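Local coordinates for protein glycosyltransferase Gtf1 (Streptococcus pneumoniae, PDB 4PQG) that is a glycosyltransferase of the GT-B type, with two Rossmann-like domains and an added extended beta-sheet domain, and holds UDP in its pocket, at residues A28-A33 and A61-D66; S157-P162 and Q171-N176. All blocks are in the same frame, centred on the assembly; numbering follows the deposited sequence.

Contact 1. Residues A28-A33 and A61-D66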
ATOM      1  N   ALA A  28      -5.068   4.021  -1.241  1.00 18.16           N
ATOM      2  CA  ALA A  28      -5.420   5.357  -1.730  1.00 19.15           C
ATOM      3  C   ALA A  28      -5.252   5.459  -3.246  1.00 19.66           C
ATOM      4  O   ALA A  28      -6.065   6.097  -3.935  1.00 21.30           O
ATOM      5  CB  ALA A  28      -4.579   6.428  -1.051  1.00 17.87           C
ATOM      6  N   GLN A  29      -4.179   4.866  -3.759  1.00 18.76           N
ATOM      7  CA  GLN A  29      -3.950   4.840  -5.200  1.00 18.52           C
ATOM      8  C   GLN A  29      -5.049   4.041  -5.892  1.00 18.10           C
ATOM      9  O   GLN A  29      -5.517   4.418  -6.969  1.00 19.02           O
ATOM     10  CB  GLN A  29      -2.596   4.219  -5.531  1.00 18.03           C
ATOM     11  CG  GLN A  29      -1.378   5.082  -5.257  1.00 18.54           C
ATOM     12  CD  GLN A  29      -0.172   4.605  -6.060  1.00 19.53           C
ATOM     13  OE1 GLN A  29       0.142   3.413  -6.078  1.00 20.14           O
ATOM     14  NE2 GLN A  29       0.474   5.528  -6.766  1.00 20.25           N
ATOM     15  N   ALA A  30      -5.448   2.931  -5.280  1.00 18.37           N
ATOM     16  CA  ALA A  30      -6.521   2.120  -5.814  1.00 18.43           C
ATOM     17  C   ALA A  30      -7.843   2.891  -5.779  1.00 19.82           C
ATOM     18  O   ALA A  30      -8.604   2.848  -6.750  1.00 19.69           O
ATOM     19  CB  ALA A  30      -6.636   0.799  -5.076  1.00 18.32           C
ATOM     20  N   TYR A  31      -8.118   3.609  -4.686  1.00 20.23           N
ATOM     21  CA  TYR A  31      -9.295   4.483  -4.674  1.00 21.58           C
ATOM     22  C   TYR A  31      -9.245   5.477  -5.844  1.00 22.82           C
ATOM     23  O   TYR A  31     -10.216   5.601  -6.591  1.00 25.62           O
ATOM     24  CB  TYR A  31      -9.439   5.230  -3.349  1.00 21.54           C
ATOM     25  CG  TYR A  31     -10.162   4.450  -2.265  1.00 22.01           C
ATOM     26  CD1 TYR A  31     -11.561   4.333  -2.270  1.00 22.48           C
ATOM     27  CD2 TYR A  31      -9.454   3.853  -1.222  1.00 21.96           C
ATOM     28  CE1 TYR A  31     -12.229   3.641  -1.259  1.00 22.99           C
ATOM     29  CE2 TYR A  31     -10.104   3.141  -0.219  1.00 22.06           C
ATOM     30  CZ  TYR A  31     -11.494   3.037  -0.240  1.00 23.00           C
ATOM     31  OH  TYR A  31     -12.140   2.339   0.768  1.00 21.41           O
ATOM     32  N   ARG A  32      -8.112   6.166  -6.001  1.00 22.65           N
ATOM     33  CA  ARG A  32      -7.910   7.162  -7.067  1.00 23.40           C
ATOM     34  C   ARG A  32      -8.131   6.570  -8.463  1.00 25.26           C
ATOM     35  O   ARG A  32      -8.743   7.211  -9.333  1.00 25.53           O
ATOM     36  CB  ARG A  32      -6.514   7.773  -6.974  1.00 23.45           C
ATOM     37  CG  ARG A  32      -6.342   9.100  -7.713  1.00 23.86           C
ATOM     38  CD  ARG A  32      -4.902   9.576  -7.682  1.00 24.04           C
ATOM     39  NE  ARG A  32      -4.407   9.662  -6.306  1.00 23.57           N
ATOM     40  CZ  ARG A  32      -3.167   9.359  -5.933  1.00 23.06           C
ATOM     41  NH1 ARG A  32      -2.828   9.445  -4.659  1.00 22.06           N
ATOM     42  NH2 ARG A  32      -2.274   8.944  -6.825  1.00 22.67           N
ATOM     43  N   ALA A  33      -7.645   5.347  -8.665  1.00 24.97           N
ATOM     44  CA  ALA A  33      -7.857   4.632  -9.917  1.00 25.78           C
ATOM     45  C   ALA A  33      -9.335   4.412 -10.202  1.00 26.63           C
ATOM     46  O   ALA A  33      -9.763   4.505 -11.357  1.00 26.86           O
ATOM     47  CB  ALA A  33      -7.122   3.297  -9.901  1.00 26.78           C
ATOM     48  N   ALA A  61      -4.024  -6.490  -9.523  1.00 20.76           N
ATOM     49  CA  ALA A  61      -5.393  -6.974  -9.736  1.00 21.26           C
ATOM     50  C   ALA A  61      -6.060  -7.181  -8.375  1.00 22.77           C
ATOM     51  O   ALA A  61      -7.227  -6.826  -8.182  1.00 22.02           O
ATOM     52  CB  ALA A  61      -5.409  -8.274 -10.533  1.00 19.82           C
ATOM     53  N   ASN A  62      -5.290  -7.721  -7.431  1.00 21.77           N
ATOM     54  CA  ASN A  62      -5.764  -7.959  -6.072  1.00 22.74           C
ATOM     55  C   ASN A  62      -6.364  -6.712  -5.413  1.00 23.46           C
ATOM     56  O   ASN A  62      -7.383  -6.796  -4.736  1.00 24.55           O
ATOM     57  CB  ASN A  62      -4.635  -8.527  -5.196  1.00 22.03           C
ATOM     58  CG  ASN A  62      -5.100  -8.863  -3.783  1.00 23.56           C
ATOM     59  OD1 ASN A  62      -6.012  -9.680  -3.591  1.00 24.09           O
ATOM     60  ND2 ASN A  62      -4.458  -8.263  -2.790  1.00 21.52           N
ATOM     61  N   ILE A  63      -5.731  -5.566  -5.630  1.00 23.37           N
ATOM     62  CA  ILE A  63      -6.109  -4.315  -4.994  1.00 24.40           C
ATOM     63  C   ILE A  63      -7.125  -3.567  -5.870  1.00 24.82           C
ATOM     64  O   ILE A  63      -7.705  -2.558  -5.466  1.00 24.73           O
ATOM     65  CB  ILE A  63      -4.830  -3.480  -4.694  1.00 25.07           C
ATOM     66  CG1 ILE A  63      -5.011  -2.562  -3.499  1.00 24.92           C
ATOM     67  CG2 ILE A  63      -4.359  -2.695  -5.902  1.00 25.32           C
ATOM     68  CD1 ILE A  63      -3.718  -1.843  -3.160  1.00 24.38           C
ATOM     69  N   GLY A  64      -7.339  -4.087  -7.077  1.00 25.58           N
ATOM     70  CA  GLY A  64      -8.382  -3.596  -7.934  1.00 25.40           C
ATOM     71  C   GLY A  64      -7.987  -2.698  -9.091  1.00 25.70           C
ATOM     72  O   GLY A  64      -8.876  -2.161  -9.748  1.00 26.54           O
ATOM     73  N   PHE A  65      -6.690  -2.520  -9.366  1.00 24.33           N
ATOM     74  CA  PHE A  65      -6.289  -1.789 -10.588  1.00 23.12           C
ATOM     75  C   PHE A  65      -6.653  -2.640 -11.822  1.00 23.49           C
ATOM     76  O   PHE A  65      -6.567  -3.867 -11.775  1.00 23.53           O
ATOM     77  CB  PHE A  65      -4.776  -1.531 -10.628  1.00 22.22           C
ATOM     78  CG  PHE A  65      -4.276  -0.548  -9.617  1.00 21.77           C
ATOM     79  CD1 PHE A  65      -4.574   0.816  -9.717  1.00 21.03           C
ATOM     80  CD2 PHE A  65      -3.459  -0.973  -8.587  1.00 21.64           C
ATOM     81  CE1 PHE A  65      -4.085   1.719  -8.783  1.00 21.33           C
ATOM     82  CE2 PHE A  65      -2.970  -0.073  -7.644  1.00 21.96           C
ATOM     83  CZ  PHE A  65      -3.275   1.272  -7.744  1.00 21.73           C
ATOM     84  N   ASP A  66      -7.076  -1.998 -12.914  1.00 24.84           N
ATOM     85  CA  ASP A  66      -7.177  -2.690 -14.208  1.00 25.65           C
ATOM     86  C   ASP A  66      -5.774  -2.836 -14.762  1.00 24.45           C
ATOM     87  O   ASP A  66      -4.960  -1.932 -14.577  1.00 24.62           O
ATOM     88  CB  ASP A  66      -7.975  -1.866 -15.216  1.00 27.51           C
ATOM     89  CG  ASP A  66      -9.416  -1.682 -14.817  1.00 29.66           C
ATOM     90  OD1 ASP A  66     -10.049  -2.628 -14.313  1.00 29.90           O
ATOM     91  OD2 ASP A  66      -9.921  -0.577 -15.042  1.00 31.89           O
TER
HETATM   92  O   HOH W   1      -9.390   0.602  -8.520  1.00 31.66           O
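Phe65 and Ile63, in segment 61-66, pack against the small side chains of Ala30 and Ala33 on helix 24-38, an example of how a bulky residue in a loop can be fitted to a helix surface lined with alanine. The apolar part of the contact centres on the Phe65 ring. Ala33 CB lies 3.6 Å from Phe65 CD1 and approaches the ring obliquely, while Gln29 CB meets Phe65 CZ at the ring edge, in its plane, at 3.7 Å. With CG anti to its own carbonyl carbon (chi1 -69°), Phe65 swings its ring back toward the helix, although its CB starts out along the contact instead of into it. Phe45, on strand 42-47, meets the same ring from outside the two segments. Farther along, Ala30 CB touches Ile63 CG1 at 4.1 Å and sits 3.5 Å from Ile63 O.

Helix 24-38 follows strand 10-15, in the seven-stranded parallel sheet of the N-terminal Rossmann-like domain, and helix 56-63 follows strand 42-47, so the contact joins two successive crossover connections. The turn into the loop is a Schellman motif: Gly64 has positive phi (103°), and its N bonds back to Ala61 O at 3.0 Å.

Polar links between the segments run through a water, which donates to Ala30 O at 3.0 Å and to Gly64 O at 3.1 Å, bridging the two backbones beside the apolar patch. The amide of Gln29 is engaged elsewhere: NE2 bonds to Asp227 and OE1 to Asn15, which fixes its end while its CB remains against Phe65. Ala28, one residue earlier, touches the NAG, and the side chain of Ile63 is about 7 Å from the bound UDP.

Contact 2. Residues S157-P162 and Q171-N176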
ATOM      1  N   SER A 157      15.154 -13.022 -16.441  1.00 14.90           N
ATOM      2  CA  SER A 157      16.072 -14.025 -15.880  1.00 15.21           C
ATOM      3  C   SER A 157      17.090 -13.376 -14.938  1.00 16.32           C
ATOM      4  O   SER A 157      17.562 -12.263 -15.182  1.00 16.40           O
ATOM      5  CB  SER A 157      16.837 -14.779 -16.963  1.00 15.81           C
ATOM      6  OG  SER A 157      15.988 -15.618 -17.705  1.00 17.03           O
ATOM      7  N   GLU A 158      17.396 -14.078 -13.858  1.00 15.81           N
ATOM      8  CA  GLU A 158      18.464 -13.719 -12.956  1.00 16.63           C
ATOM      9  C   GLU A 158      19.559 -14.763 -13.047  1.00 17.08           C
ATOM     10  O   GLU A 158      19.281 -15.964 -13.031  1.00 16.89           O
ATOM     11  CB  GLU A 158      17.970 -13.642 -11.513  1.00 16.09           C
ATOM     12  CG  GLU A 158      17.045 -12.476 -11.226  1.00 16.09           C
ATOM     13  CD  GLU A 158      16.594 -12.455  -9.783  1.00 16.44           C
ATOM     14  OE1 GLU A 158      16.216 -13.521  -9.255  1.00 16.60           O
ATOM     15  OE2 GLU A 158      16.611 -11.363  -9.182  1.00 16.97           O
ATOM     16  N   TYR A 159      20.798 -14.281 -13.074  1.00 17.39           N
ATOM     17  CA  TYR A 159      21.979 -15.113 -13.210  1.00 18.88           C
ATOM     18  C   TYR A 159      22.812 -15.029 -11.939  1.00 19.93           C
ATOM     19  O   TYR A 159      23.025 -13.936 -11.406  1.00 20.55           O
ATOM     20  CB  TYR A 159      22.793 -14.698 -14.440  1.00 19.43           C
ATOM     21  CG  TYR A 159      21.964 -14.739 -15.708  1.00 20.35           C
ATOM     22  CD1 TYR A 159      21.757 -15.937 -16.390  1.00 20.53           C
ATOM     23  CD2 TYR A 159      21.345 -13.586 -16.191  1.00 20.54           C
ATOM     24  CE1 TYR A 159      20.984 -15.973 -17.550  1.00 21.86           C
ATOM     25  CE2 TYR A 159      20.566 -13.613 -17.338  1.00 21.76           C
ATOM     26  CZ  TYR A 159      20.397 -14.801 -18.014  1.00 21.94           C
ATOM     27  OH  TYR A 159      19.624 -14.818 -19.140  1.00 22.81           O
ATOM     28  N   PHE A 160      23.231 -16.199 -11.455  1.00 20.66           N
ATOM     29  CA  PHE A 160      23.946 -16.344 -10.194  1.00 23.05           C
ATOM     30  C   PHE A 160      25.242 -17.129 -10.375  1.00 26.35           C
ATOM     31  O   PHE A 160      25.330 -18.001 -11.237  1.00 26.33           O
ATOM     32  CB  PHE A 160      23.100 -17.121  -9.177  1.00 21.32           C
ATOM     33  CG  PHE A 160      21.806 -16.459  -8.803  1.00 20.24           C
ATOM     34  CD1 PHE A 160      21.681 -15.785  -7.596  1.00 19.24           C
ATOM     35  CD2 PHE A 160      20.698 -16.548  -9.635  1.00 19.74           C
ATOM     36  CE1 PHE A 160      20.475 -15.200  -7.227  1.00 18.71           C
ATOM     37  CE2 PHE A 160      19.492 -15.961  -9.278  1.00 19.39           C
ATOM     38  CZ  PHE A 160      19.380 -15.285  -8.073  1.00 19.01           C
ATOM     39  N   ALA A 161      26.233 -16.821  -9.541  1.00 29.85           N
ATOM     40  CA  ALA A 161      27.464 -17.611  -9.460  1.00 32.71           C
ATOM     41  C   ALA A 161      27.838 -17.847  -7.982  1.00 35.30           C
ATOM     42  O   ALA A 161      27.538 -17.014  -7.118  1.00 32.02           O
ATOM     43  CB  ALA A 161      28.597 -16.920 -10.202  1.00 32.77           C
ATOM     44  N   PRO A 162      28.479 -18.994  -7.686  1.00 39.21           N
ATOM     45  CA  PRO A 162      28.769 -19.362  -6.296  1.00 43.39           C
ATOM     46  C   PRO A 162      29.945 -18.591  -5.717  1.00 45.74           C
ATOM     47  O   PRO A 162      30.950 -18.398  -6.400  1.00 45.91           O
ATOM     48  CB  PRO A 162      29.129 -20.859  -6.387  1.00 44.03           C
ATOM     49  CG  PRO A 162      28.815 -21.277  -7.787  1.00 41.35           C
ATOM     50  CD  PRO A 162      28.922 -20.040  -8.621  1.00 40.34           C
ATOM     51  N   GLN A 171      23.580 -10.670 -12.533  1.00 18.59           N
ATOM     52  CA  GLN A 171      22.931 -10.105 -13.726  1.00 18.21           C
ATOM     53  C   GLN A 171      21.445 -10.409 -13.724  1.00 17.97           C
ATOM     54  O   GLN A 171      21.028 -11.514 -13.343  1.00 17.57           O
ATOM     55  CB  GLN A 171      23.565 -10.667 -15.009  1.00 17.13           C
ATOM     56  CG  GLN A 171      23.017 -10.129 -16.333  1.00 16.84           C
ATOM     57  CD  GLN A 171      23.836 -10.608 -17.524  1.00 17.31           C
ATOM     58  OE1 GLN A 171      25.052 -10.734 -17.422  1.00 16.84           O
ATOM     59  NE2 GLN A 171      23.169 -10.893 -18.656  1.00 16.80           N
ATOM     60  N   ARG A 172      20.666  -9.415 -14.147  1.00 17.35           N
ATOM     61  CA  ARG A 172      19.243  -9.586 -14.434  1.00 18.81           C
ATOM     62  C   ARG A 172      19.002  -9.163 -15.864  1.00 18.04           C
ATOM     63  O   ARG A 172      19.453  -8.096 -16.266  1.00 18.46           O
ATOM     64  CB  ARG A 172      18.406  -8.669 -13.554  1.00 19.19           C
ATOM     65  CG  ARG A 172      18.332  -9.075 -12.122  1.00 20.62           C
ATOM     66  CD  ARG A 172      17.005  -8.600 -11.560  1.00 20.94           C
ATOM     67  NE  ARG A 172      16.935  -8.915 -10.144  1.00 20.41           N
ATOM     68  CZ  ARG A 172      17.234  -8.078  -9.155  1.00 21.68           C
ATOM     69  NH1 ARG A 172      17.638  -6.837  -9.400  1.00 21.33           N
ATOM     70  NH2 ARG A 172      17.119  -8.492  -7.898  1.00 22.85           N
ATOM     71  N   THR A 173      18.271  -9.968 -16.625  1.00 17.23           N
ATOM     72  CA  THR A 173      17.979  -9.622 -18.019  1.00 16.54           C
ATOM     73  C   THR A 173      16.464  -9.599 -18.196  1.00 16.30           C
ATOM     74  O   THR A 173      15.776 -10.470 -17.671  1.00 15.85           O
ATOM     75  CB  THR A 173      18.629 -10.629 -19.006  1.00 16.70           C
ATOM     76  OG1 THR A 173      20.052 -10.517 -18.949  1.00 17.52           O
ATOM     77  CG2 THR A 173      18.176 -10.379 -20.461  1.00 16.63           C
ATOM     78  N   PHE A 174      15.966  -8.599 -18.915  1.00 15.98           N
ATOM     79  CA  PHE A 174      14.541  -8.493 -19.249  1.00 16.21           C
ATOM     80  C   PHE A 174      14.326  -8.747 -20.737  1.00 16.01           C
ATOM     81  O   PHE A 174      15.125  -8.291 -21.573  1.00 16.52           O
ATOM     82  CB  PHE A 174      13.956  -7.145 -18.789  1.00 15.47           C
ATOM     83  CG  PHE A 174      13.760  -7.066 -17.294  1.00 16.46           C
ATOM     84  CD1 PHE A 174      12.519  -7.346 -16.726  1.00 16.87           C
ATOM     85  CD2 PHE A 174      14.829  -6.775 -16.446  1.00 17.02           C
ATOM     86  CE1 PHE A 174      12.344  -7.323 -15.349  1.00 17.32           C
ATOM     87  CE2 PHE A 174      14.659  -6.739 -15.069  1.00 17.35           C
ATOM     88  CZ  PHE A 174      13.410  -7.018 -14.517  1.00 17.22           C
ATOM     89  N   TYR A 175      13.247  -9.460 -21.050  1.00 16.64           N
ATOM     90  CA  TYR A 175      12.974  -9.947 -22.405  1.00 17.75           C
ATOM     91  C   TYR A 175      11.749  -9.313 -23.053  1.00 18.49           C
ATOM     92  O   TYR A 175      10.840  -8.789 -22.361  1.00 17.33           O
ATOM     93  CB  TYR A 175      12.769 -11.466 -22.396  1.00 19.24           C
ATOM     94  CG  TYR A 175      13.960 -12.209 -21.864  1.00 21.18           C
ATOM     95  CD1 TYR A 175      15.016 -12.547 -22.701  1.00 21.01           C
ATOM     96  CD2 TYR A 175      14.023 -12.581 -20.513  1.00 22.66           C
ATOM     97  CE1 TYR A 175      16.125 -13.212 -22.218  1.00 22.66           C
ATOM     98  CE2 TYR A 175      15.121 -13.257 -20.012  1.00 24.44           C
ATOM     99  CZ  TYR A 175      16.174 -13.559 -20.873  1.00 25.89           C
ATOM    100  OH  TYR A 175      17.278 -14.222 -20.391  1.00 28.50           O
ATOM    101  N   ASN A 176      11.742  -9.375 -24.389  1.00 17.90           N
ATOM    102  CA  ASN A 176      10.530  -9.155 -25.175  1.00 18.43           C
ATOM    103  C   ASN A 176       9.753 -10.463 -25.344  1.00 18.46           C
ATOM    104  O   ASN A 176      10.262 -11.540 -25.019  1.00 17.74           O
ATOM    105  CB  ASN A 176      10.886  -8.578 -26.559  1.00 18.34           C
ATOM    106  CG  ASN A 176      11.150  -7.084 -26.526  1.00 18.91           C
ATOM    107  OD1 ASN A 176      10.697  -6.365 -25.634  1.00 18.44           O
ATOM    108  ND2 ASN A 176      11.889  -6.604 -27.513  1.00 20.97           N
TER
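Glu158 and Arg172 both carry CG anti to the carbonyl carbon (chi1 -70° and -73°) and run on extended, so the two chains travel alongside each other in one direction and end in a salt bridge. Their carboxylate and guanidinium planes are nearly coplanar, 20° apart. Arg172 NE meets the anti lone pair of Glu158 OE2 at 2.7 Å in the guanidinium plane; NH2 adds a weak bond to the same oxygen, and Glu158 OE1 is hydrogen-bonded to Tyr149 OH.

On the other face, Tyr159 and Tyr175 reach toward each other from the two strands, and Tyr159 OH donates to Tyr175 OH at 2.7 Å. The latter donates weakly to Ser157 OG, which also bonds Asp148. Gln171 lies alongside the Tyr159 ring, Gln171 CG 3.8 Å from Tyr159 CD2, and Gln171 NE2 reaches Thr173 OG1, also hydrogen-bonded to Asp184, almost straight at 3.2 Å. Thr173 CG2 rests over one face of the Tyr175 ring, toward its rim.

Between the faces, Ser157 and Thr173 exchange backbone bonds, and Tyr159 N bonds Gln171 O at 2.8 Å, with a weak return from Gln171 N. This is antiparallel pairing, and strands 154-163 and 166-175, consecutive in the chain, form a beta hairpin of the extended beta-sheet domain.

How the contacts relate
The two contacts illustrate how location shapes chemistry. Contact 1 is buried, about 10 Å from the centre of the chain to its own centre, and joins helix 24-38 to the turn after helix 56-63 in the N-terminal Rossmann-like domain, near the bound UDP and NAG. Contact 2 is only partly buried, about 28 Å from that centre, and lies in the ten-stranded antiparallel sheet. They share no helix or strand; their nearest atoms are about 17 Å apart, and contact 1 closes along the chain before contact 2 opens. Apolar packing with one bridging water serves the first, whereas direct backbone bonds, an ion pair and linked hydroxyls serve the second, whose buried surface is also the larger.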